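Local coordinates for protein GH26C (Muricauda sp. MAR_2010_75, PDB 6Q78) that probably hydrolyses internal beta-1,4-mannosidic bonds of mannans, as a beta-mannanase of glycoside hydrolase family 26, at residues Phe81-Gln86 and Met394-Lys399; Gly350-Asn355 and Cys381-Gly386. All coordinates share one frame; numbering follows the deposited sequence.

Contact 1 (Phe81-Gln86 and Met394-Lys399)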
loop_
_atom_site.group_PDB
_atom_site.type_symbol
_atom_site.label_atom_id
_atom_site.label_comp_id
_atom_site.label_asym_id
_atom_site.label_seq_id
_atom_site.Cartn_x
_atom_site.Cartn_y
_atom_site.Cartn_z
ATOM N N PHE A 81 12.084 4.918 -8.269
ATOM C CA PHE A 81 10.962 4.521 -7.426
ATOM C C PHE A 81 11.167 4.983 -5.978
ATOM O O PHE A 81 12.294 5.017 -5.464
ATOM C CB PHE A 81 10.696 2.996 -7.472
ATOM C CG PHE A 81 11.899 2.164 -7.160
ATOM C CD1 PHE A 81 12.210 1.845 -5.844
ATOM C CD2 PHE A 81 12.707 1.687 -8.170
ATOM C CE1 PHE A 81 13.346 1.102 -5.543
ATOM C CE2 PHE A 81 13.846 0.910 -7.888
ATOM C CZ PHE A 81 14.161 0.612 -6.570
ATOM N N ILE A 82 10.061 5.316 -5.329
ATOM C CA ILE A 82 10.110 5.682 -3.911
ATOM C C ILE A 82 10.152 4.420 -3.074
ATOM O O ILE A 82 9.469 3.440 -3.390
ATOM C CB ILE A 82 8.885 6.542 -3.569
ATOM C CG1 ILE A 82 8.969 7.868 -4.335
ATOM C CG2 ILE A 82 8.796 6.819 -2.067
ATOM C CD1 ILE A 82 7.671 8.711 -4.254
ATOM N N VAL A 83 10.947 4.447 -2.001
ATOM C CA VAL A 83 10.984 3.372 -1.015
ATOM C C VAL A 83 10.364 3.865 0.279
ATOM O O VAL A 83 10.776 4.893 0.820
ATOM C CB VAL A 83 12.425 2.907 -0.786
ATOM C CG1 VAL A 83 12.534 1.982 0.424
ATOM C CG2 VAL A 83 12.924 2.195 -2.068
ATOM N N GLY A 84 9.402 3.098 0.791
ATOM C CA GLY A 84 8.820 3.429 2.078
ATOM C C GLY A 84 8.679 2.242 3.011
ATOM O O GLY A 84 9.171 1.139 2.736
ATOM N N GLN A 85 8.005 2.453 4.142
ATOM C CA GLN A 85 7.848 1.394 5.133
ATOM C C GLN A 85 6.561 1.620 5.926
ATOM O O GLN A 85 6.208 2.766 6.279
ATOM C CB GLN A 85 9.081 1.297 6.061
ATOM C CG GLN A 85 8.997 0.166 7.088
ATOM C CD GLN A 85 10.387 -0.246 7.604
ATOM O OE1 GLN A 85 11.337 0.542 7.609
ATOM N NE2 GLN A 85 10.502 -1.489 8.035
ATOM N N GLN A 86 5.879 0.513 6.199
ATOM C CA GLN A 86 4.665 0.534 7.016
ATOM C C GLN A 86 5.018 1.025 8.422
ATOM O O GLN A 86 5.993 0.558 9.022
ATOM C CB GLN A 86 4.102 -0.888 7.098
ATOM C CG GLN A 86 2.748 -0.987 7.765
ATOM C CD GLN A 86 1.626 -0.490 6.882
ATOM O OE1 GLN A 86 1.817 -0.182 5.723
ATOM N NE2 GLN A 86 0.417 -0.432 7.462
ATOM N N MET A 394 22.478 -0.041 2.745
ATOM C CA MET A 394 23.052 1.239 2.363
ATOM C C MET A 394 23.413 1.272 0.902
ATOM O O MET A 394 23.215 2.250 0.237
ATOM C CB MET A 394 24.293 1.536 3.201
ATOM C CG MET A 394 23.988 1.820 4.647
ATOM S SD MET A 394 23.024 3.320 4.926
ATOM C CE MET A 394 23.600 4.446 3.684
ATOM N N GLU A 395 23.960 0.177 0.410
ATOM C CA GLU A 395 24.293 0.096 -0.983
ATOM C C GLU A 395 23.036 0.194 -1.840
ATOM O O GLU A 395 23.025 0.884 -2.826
ATOM C CB GLU A 395 25.096 -1.173 -1.301
ATOM C CG GLU A 395 25.536 -1.215 -2.746
ATOM C CD GLU A 395 26.422 -2.388 -3.084
ATOM O OE1 GLU A 395 26.663 -3.238 -2.219
ATOM O OE2 GLU A 395 26.833 -2.433 -4.233
ATOM N N PHE A 396 21.981 -0.489 -1.418
ATOM C CA PHE A 396 20.710 -0.447 -2.127
ATOM C C PHE A 396 20.146 0.971 -2.177
ATOM O O PHE A 396 19.792 1.458 -3.252
ATOM C CB PHE A 396 19.748 -1.449 -1.471
ATOM C CG PHE A 396 18.284 -1.250 -1.794
ATOM C CD1 PHE A 396 17.806 -1.410 -3.087
ATOM C CD2 PHE A 396 17.385 -0.963 -0.784
ATOM C CE1 PHE A 396 16.451 -1.253 -3.372
ATOM C CE2 PHE A 396 16.021 -0.807 -1.050
ATOM C CZ PHE A 396 15.553 -0.968 -2.354
ATOM N N VAL A 397 20.062 1.656 -1.031
ATOM C CA VAL A 397 19.429 2.982 -1.019
ATOM C C VAL A 397 20.294 4.042 -1.684
ATOM O O VAL A 397 19.810 5.140 -1.981
ATOM C CB VAL A 397 18.902 3.453 0.361
ATOM C CG1 VAL A 397 17.911 2.447 0.925
ATOM C CG2 VAL A 397 20.060 3.739 1.335
ATOM N N SER A 398 21.565 3.743 -1.904
ATOM C CA SER A 398 22.442 4.641 -2.640
ATOM C C SER A 398 22.300 4.515 -4.151
ATOM O O SER A 398 22.866 5.344 -4.868
ATOM C CB SER A 398 23.890 4.409 -2.220
ATOM O OG SER A 398 23.993 4.558 -0.813
ATOM N N LYS A 399 21.564 3.519 -4.649
ATOM C CA LYS A 399 21.379 3.390 -6.085
ATOM C C LYS A 399 20.607 4.601 -6.603
ATOM O O LYS A 399 19.702 5.104 -5.919
ATOM C CB LYS A 399 20.599 2.117 -6.427
ATOM C CG LYS A 399 21.311 0.779 -6.127
ATOM C CD LYS A 399 22.460 0.500 -7.095
ATOM C CE LYS A 399 23.006 -0.919 -6.923
ATOM N NZ LYS A 399 23.968 -1.291 -8.033
#
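V83 and F396 make the closest approach between strand 81-86 and the residues of 394-399. CG2 of V83 lies 4.1 Å from CZ of F396. The two side chains cross obliquely, and the methyl sits neither squarely over the ring face nor at its edge. The CG of F396 is anti to the backbone N (chi1 162°), which carries the ring inward from the helix to the strand. F81 joins from two residues earlier on the strand. Its CZ is 4.4 Å from CE1 of F396, and F396 meets the F81 ring at the edge, near its plane. The contact is buried and wholly apolar.

This is strand-to-helix packing in a TIM barrel. Strand 81-86 is the first barrel strand and pairs with the last, 369-372. Helix 390-397 belongs to the outer layer, downstream of that last strand. V402, on the short strand 402-403, touches F81, V83 and F396, and so fills in beside them. F352 of helix 351-361 also packs on F396.

The far side of 394-399 is different. E395 and S398 are exposed. There the chain is held locally: S398 OG donates to M394 O at 2.7 Å. S398 N also reaches that oxygen, at 3.1 Å, from the opposite face of the carbonyl plane. K399 N bonds to F396 O as the chain turns toward 402-403.

Contact 2 (Gly350-Asn355 and Cys381-Gly386)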
loop_
_atom_site.group_PDB
_atom_site.type_symbol
_atom_site.label_atom_id
_atom_site.label_comp_id
_atom_site.label_asym_id
_atom_site.label_seq_id
_atom_site.Cartn_x
_atom_site.Cartn_y
_atom_site.Cartn_z
ATOM N N GLY A 350 23.536 -10.021 0.452
ATOM C CA GLY A 350 23.201 -9.265 -0.735
ATOM C C GLY A 350 21.726 -9.183 -1.045
ATOM O O GLY A 350 21.361 -8.865 -2.179
ATOM N N PHE A 351 20.858 -9.449 -0.064
ATOM C CA PHE A 351 19.418 -9.408 -0.322
ATOM C C PHE A 351 18.984 -8.119 -1.019
ATOM O O PHE A 351 18.265 -8.148 -2.023
ATOM C CB PHE A 351 18.596 -9.569 0.959
ATOM C CG PHE A 351 17.142 -9.409 0.706
ATOM C CD1 PHE A 351 16.451 -10.390 0.000
ATOM C CD2 PHE A 351 16.470 -8.247 1.064
ATOM C CE1 PHE A 351 15.110 -10.234 -0.311
ATOM C CE2 PHE A 351 15.121 -8.086 0.763
ATOM C CZ PHE A 351 14.432 -9.086 0.060
ATOM N N PHE A 352 19.319 -6.967 -0.445
ATOM C CA PHE A 352 18.745 -5.731 -0.974
ATOM C C PHE A 352 19.357 -5.372 -2.317
ATOM O O PHE A 352 18.646 -4.979 -3.255
ATOM C CB PHE A 352 18.933 -4.577 0.022
ATOM C CG PHE A 352 18.199 -4.768 1.324
ATOM C CD1 PHE A 352 16.809 -4.628 1.380
ATOM C CD2 PHE A 352 18.892 -5.073 2.486
ATOM C CE1 PHE A 352 16.114 -4.812 2.581
ATOM C CE2 PHE A 352 18.195 -5.249 3.713
ATOM C CZ PHE A 352 16.800 -5.115 3.747
ATOM N N THR A 353 20.676 -5.475 -2.421
ATOM C CA THR A 353 21.352 -4.997 -3.615
ATOM C C THR A 353 21.230 -5.981 -4.769
ATOM O O THR A 353 21.032 -5.563 -5.918
ATOM C CB THR A 353 22.817 -4.721 -3.286
ATOM O OG1 THR A 353 22.876 -3.681 -2.288
ATOM C CG2 THR A 353 23.561 -4.292 -4.528
ATOM N N ASN A 354 21.336 -7.287 -4.494
ATOM C CA ASN A 354 21.420 -8.288 -5.557
ATOM C C ASN A 354 20.102 -8.997 -5.831
ATOM O O ASN A 354 19.953 -9.615 -6.902
ATOM C CB ASN A 354 22.438 -9.363 -5.182
ATOM C CG ASN A 354 23.822 -8.783 -4.969
ATOM O OD1 ASN A 354 24.215 -7.834 -5.649
ATOM N ND2 ASN A 354 24.558 -9.335 -4.013
ATOM N N ASN A 355 19.175 -8.983 -4.879
ATOM C CA ASN A 355 17.920 -9.711 -5.027
ATOM C C ASN A 355 16.772 -8.731 -5.238
ATOM O O ASN A 355 16.192 -8.670 -6.321
ATOM C CB ASN A 355 17.654 -10.627 -3.829
ATOM C CG ASN A 355 18.649 -11.769 -3.734
ATOM O OD1 ASN A 355 19.673 -11.802 -4.442
ATOM N ND2 ASN A 355 18.347 -12.736 -2.858
ATOM N N CYS A 381 12.606 -6.032 8.823
ATOM C CA CYS A 381 12.865 -6.192 7.406
ATOM C C CYS A 381 13.604 -5.012 6.804
ATOM O O CYS A 381 13.922 -5.049 5.615
ATOM C CB CYS A 381 11.585 -6.511 6.617
ATOM S SG CYS A 381 10.388 -5.161 6.562
ATOM N N THR A 382 13.870 -3.963 7.586
ATOM C CA THR A 382 14.906 -3.010 7.209
ATOM C C THR A 382 15.841 -2.873 8.404
ATOM O O THR A 382 15.392 -2.847 9.558
ATOM C CB THR A 382 14.322 -1.621 6.835
ATOM O OG1 THR A 382 13.614 -1.060 7.956
ATOM C CG2 THR A 382 13.418 -1.707 5.586
ATOM N N PRO A 383 17.154 -2.815 8.168
ATOM C CA PRO A 383 18.109 -2.874 9.282
ATOM C C PRO A 383 18.332 -1.506 9.913
ATOM O O PRO A 383 17.986 -0.457 9.352
ATOM C CB PRO A 383 19.402 -3.348 8.603
ATOM C CG PRO A 383 19.306 -2.742 7.218
ATOM C CD PRO A 383 17.813 -2.935 6.857
ATOM N N VAL A 384 18.891 -1.546 11.121
ATOM C CA VAL A 384 19.428 -0.346 11.758
ATOM C C VAL A 384 20.921 -0.603 11.942
ATOM O O VAL A 384 21.378 -1.745 11.769
ATOM C CB VAL A 384 18.704 -0.014 13.077
ATOM C CG1 VAL A 384 17.197 0.293 12.819
ATOM C CG2 VAL A 384 18.915 -1.090 14.112
ATOM N N PRO A 385 21.692 0.409 12.290
ATOM C CA PRO A 385 23.141 0.197 12.316
ATOM C C PRO A 385 23.592 -0.896 13.289
ATOM O O PRO A 385 23.120 -1.016 14.381
ATOM C CB PRO A 385 23.682 1.591 12.684
ATOM C CG PRO A 385 22.650 2.532 12.118
ATOM C CD PRO A 385 21.358 1.834 12.441
ATOM N N GLY A 386 24.535 -1.688 12.817
ATOM C CA GLY A 386 25.066 -2.799 13.573
ATOM C C GLY A 386 24.350 -4.114 13.319
ATOM O O GLY A 386 24.800 -5.129 13.770
#
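F352 meets C381 and P383 with the far end of its ring. The apolar part is one proline carbon, CD of P383, against the end of the F352 ring. This CD lies 3.9 Å from CE2 of F352 and equally near CZ. The two side chains come from opposite directions. The proline carbon stands oblique to the aromatic plane. F352 holds its CG anti to the carbonyl carbon (chi1 -64°), and this aims the ring at the loop.

A second kind of contact is between ring edge and carbonyl. The O of C381 sits at the F352 edge, in the ring plane, 3.4 Å from CZ. No hydrogen bond is formed, but the electron-poor rim of a phenyl ring suits such an oxygen.

Two other aromatic residues touch the same ring. CD2 of F351 lies 3.6 Å above one face, offset toward the rim. F393 packs with F352 edge-to-face. In the TIM barrel, helix 351-361 belongs to the outer helical layer. The loop 381-386 follows the short strand 379-380, beyond the last barrel strand 369-372, and leads on to helix 390-397. With an alanine at F352, a gap would probably open beside P383, and C381 O and the F393 ring would each lose a phenyl contact.

No hydrogen bond crosses between the two segments; each is held separately. G350 is the N-cap of the helix, and its O accepts from N354 N at 2.8 Å. The carboxylate of D392 takes the F352 N on OD2 and T353 OG1 on OD1. In the loop, the N375 side-chain amide bonds both C381 N and T382 O.

Overall arrangement
The centres of contacts 1 and 2 are about 10 Å apart, on the same side of the chain's centre. In sequence, contact 2 is nested inside the loop closed by contact 1. They touch at several points. Q85 OE1 lies 2.8 Å from T382 OG1, a probable hydrogen bond that ties strand 81-86 to the loop 381-386. F396 CB is 3.6 Å from F352 CB, so these residues pack together where the two helices meet. T353 OG1 packs against F396 N and E395 CB. In TIM-barrel glycosidases the active site lies at the C-terminal ends of the strands. Q85 is toward that end of its strand, whereas F81 and V83 of contact 1 face the helices.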